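Transcriptional regulator, IclR family (Ruegeria sp. TM1040, PDB 3R4K) probably regulates transcription by binding DNA through an N-terminal helix-turn-helix domain, with a GAF-like C-terminal domain that probably senses an effector. Local coordinates at residues Ala36-Tyr39 with Arg40-Glu44. Sequence-based numbering, arbitrary orientation.
Sequences ATVY and RLMSE
S43 turns its hydroxyl back along the helix to Y39, and OG donates a hydrogen bond to Y39 O at 2.9 Å. The backbone S43 N reaches the same oxygen from the opposite face of the carbonyl plane, so two donors of one residue grip it. With its CG anti to the backbone N (chi1 -176°), the Y39 ring comes to lie with one face under that hydroxyl, S43 OG standing 3.8 Å above the plane and offset toward the rim. Replacing S43 by alanine would probably cost Y39 O its side-chain donor, though not the S43 N bond, and strip the polar group from over the ring. One turn earlier R40 folds back, bent at chi3 (-73°), and brings one face of its guanidinium against A36 O, which stands 3.7 Å from the plane over its centre; NH1 meanwhile passes T37 CA. All this belongs to helix 35-47 of the helix-turn-helix domain, probably the recognition helix, whose other flank packs inward. There V38 and M42, a selenomethionine, run side by side, V38 CG1 4.1 Å from M42 CG, against L27 of helix 24-31. T37 and L41 likewise point the same way, T37 CG2 3.9 Å from L41 CD1, and both touch K7 of helix 4-12, while T37 OG1 is hydrogen-bonded to N34.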
ATOM      1  N   ALA A  36      30.245  12.851  -4.476  1.00 44.89           N
ATOM      2  CA  ALA A  36      30.476  11.861  -5.530  1.00 43.74           C
ATOM      3  C   ALA A  36      29.924  10.485  -5.147  1.00 46.50           C
ATOM      4  O   ALA A  36      29.364   9.808  -6.007  1.00 46.32           O
ATOM      5  CB  ALA A  36      31.960  11.762  -5.828  1.00 46.06           C
ATOM      6  N   THR A  37      30.064  10.085  -3.861  1.00 42.14           N
ATOM      7  CA  THR A  37      29.537   8.821  -3.358  1.00 40.74           C
ATOM      8  C   THR A  37      28.017   8.847  -3.435  1.00 44.59           C
ATOM      9  O   THR A  37      27.415   7.912  -3.976  1.00 43.68           O
ATOM     10  CB  THR A  37      30.019   8.540  -1.928  1.00 42.12           C
ATOM     11  OG1 THR A  37      31.442   8.462  -1.912  1.00 43.72           O
ATOM     12  CG2 THR A  37      29.436   7.244  -1.356  1.00 37.49           C
ATOM     13  N   VAL A  38      27.405   9.933  -2.904  1.00 40.81           N
ATOM     14  CA  VAL A  38      25.954  10.149  -2.864  1.00 38.41           C
ATOM     15  C   VAL A  38      25.410  10.119  -4.294  1.00 41.65           C
ATOM     16  O   VAL A  38      24.456   9.397  -4.548  1.00 40.64           O
ATOM     17  CB  VAL A  38      25.566  11.445  -2.086  1.00 42.16           C
ATOM     18  CG1 VAL A  38      24.065  11.715  -2.162  1.00 40.23           C
ATOM     19  CG2 VAL A  38      26.006  11.360  -0.622  1.00 43.66           C
ATOM     20  N   TYR A  39      26.063  10.830  -5.227  1.00 40.55           N
ATOM     21  CA  TYR A  39      25.655  10.875  -6.624  1.00 40.15           C
ATOM     22  C   TYR A  39      25.660   9.479  -7.274  1.00 43.53           C
ATOM     23  O   TYR A  39      24.711   9.138  -7.979  1.00 41.44           O
ATOM     24  CB  TYR A  39      26.548  11.832  -7.439  1.00 43.03           C
ATOM     25  CG  TYR A  39      26.070  11.974  -8.868  1.00 45.67           C
ATOM     26  CD1 TYR A  39      24.913  12.688  -9.168  1.00 47.68           C
ATOM     27  CD2 TYR A  39      26.735  11.337  -9.918  1.00 46.53           C
ATOM     28  CE1 TYR A  39      24.439  12.786 -10.479  1.00 48.54           C
ATOM     29  CE2 TYR A  39      26.272  11.434 -11.235  1.00 47.29           C
ATOM     30  CZ  TYR A  39      25.125  12.163 -11.510  1.00 55.67           C
ATOM     31  OH  TYR A  39      24.658  12.261 -12.800  1.00 59.72           O
ATOM     32  N   ARG A  40      26.728   8.695  -7.040  1.00 42.45           N
ATOM     33  CA  ARG A  40      26.937   7.350  -7.579  1.00 43.18           C
ATOM     34  C   ARG A  40      25.867   6.368  -7.095  1.00 45.82           C
ATOM     35  O   ARG A  40      25.341   5.584  -7.891  1.00 46.54           O
ATOM     36  CB  ARG A  40      28.319   6.838  -7.168  1.00 46.94           C
ATOM     37  CG  ARG A  40      29.147   6.301  -8.321  1.00 62.58           C
ATOM     38  CD  ARG A  40      30.502   5.778  -7.854  1.00 79.55           C
ATOM     39  NE  ARG A  40      31.447   6.842  -7.477  1.00 88.50           N
ATOM     40  CZ  ARG A  40      31.893   7.054  -6.239  1.00 99.41           C
ATOM     41  NH1 ARG A  40      31.479   6.287  -5.233  1.00 88.21           N
ATOM     42  NH2 ARG A  40      32.759   8.030  -5.997  1.00 79.38           N
ATOM     43  N   LEU A  41      25.561   6.420  -5.792  1.00 39.23           N
ATOM     44  CA  LEU A  41      24.583   5.575  -5.123  1.00 37.25           C
ATOM     45  C   LEU A  41      23.158   5.954  -5.537  1.00 37.06           C
ATOM     46  O   LEU A  41      22.334   5.059  -5.768  1.00 36.79           O
ATOM     47  CB  LEU A  41      24.743   5.678  -3.588  1.00 37.74           C
ATOM     48  CG  LEU A  41      26.026   5.100  -2.971  1.00 43.26           C
ATOM     49  CD1 LEU A  41      26.057   5.321  -1.468  1.00 44.31           C
ATOM     50  CD2 LEU A  41      26.172   3.619  -3.259  1.00 44.80           C
HETATM   51  N   MSE A  42      22.865   7.274  -5.644  1.00 28.98           N
HETATM   52  CA  MSE A  42      21.528   7.736  -6.046  1.00 25.48           C
HETATM   53  C   MSE A  42      21.249   7.408  -7.530  1.00 33.36           C
HETATM   54  O   MSE A  42      20.099   7.147  -7.884  1.00 32.53           O
HETATM   55  CB  MSE A  42      21.329   9.225  -5.761  1.00 25.03           C
HETATM   56  CG  MSE A  42      21.268   9.549  -4.272  1.00 28.28           C
HETATM   57 SE   MSE A  42      19.822   8.718  -3.302  0.75 29.97          SE
HETATM   58  CE  MSE A  42      18.480   9.927  -3.856  1.00 26.87           C
ATOM     59  N   SER A  43      22.311   7.333  -8.362  1.00 32.86           N
ATOM     60  CA  SER A  43      22.223   6.966  -9.780  1.00 33.91           C
ATOM     61  C   SER A  43      21.846   5.499  -9.928  1.00 39.27           C
ATOM     62  O   SER A  43      21.009   5.157 -10.764  1.00 40.36           O
ATOM     63  CB  SER A  43      23.540   7.256 -10.494  1.00 37.78           C
ATOM     64  OG  SER A  43      23.644   8.661 -10.676  1.00 47.39           O
ATOM     65  N   GLU A  44      22.430   4.650  -9.069  1.00 35.25           N
ATOM     66  CA  GLU A  44      22.178   3.224  -9.009  1.00 34.57           C
ATOM     67  C   GLU A  44      20.746   2.966  -8.535  1.00 38.86           C
ATOM     68  O   GLU A  44      20.092   2.064  -9.059  1.00 40.60           O
ATOM     69  CB  GLU A  44      23.197   2.539  -8.090  1.00 36.40           C
ATOM     70  CG  GLU A  44      24.406   2.009  -8.826  1.00 48.67           C
ATOM     71  CD  GLU A  44      25.307   1.121  -7.995  1.00 75.46           C
ATOM     72  OE1 GLU A  44      26.198   1.675  -7.312  1.00 69.66           O
ATOM     73  OE2 GLU A  44      25.118  -0.121  -8.018  1.00 72.89           O
TER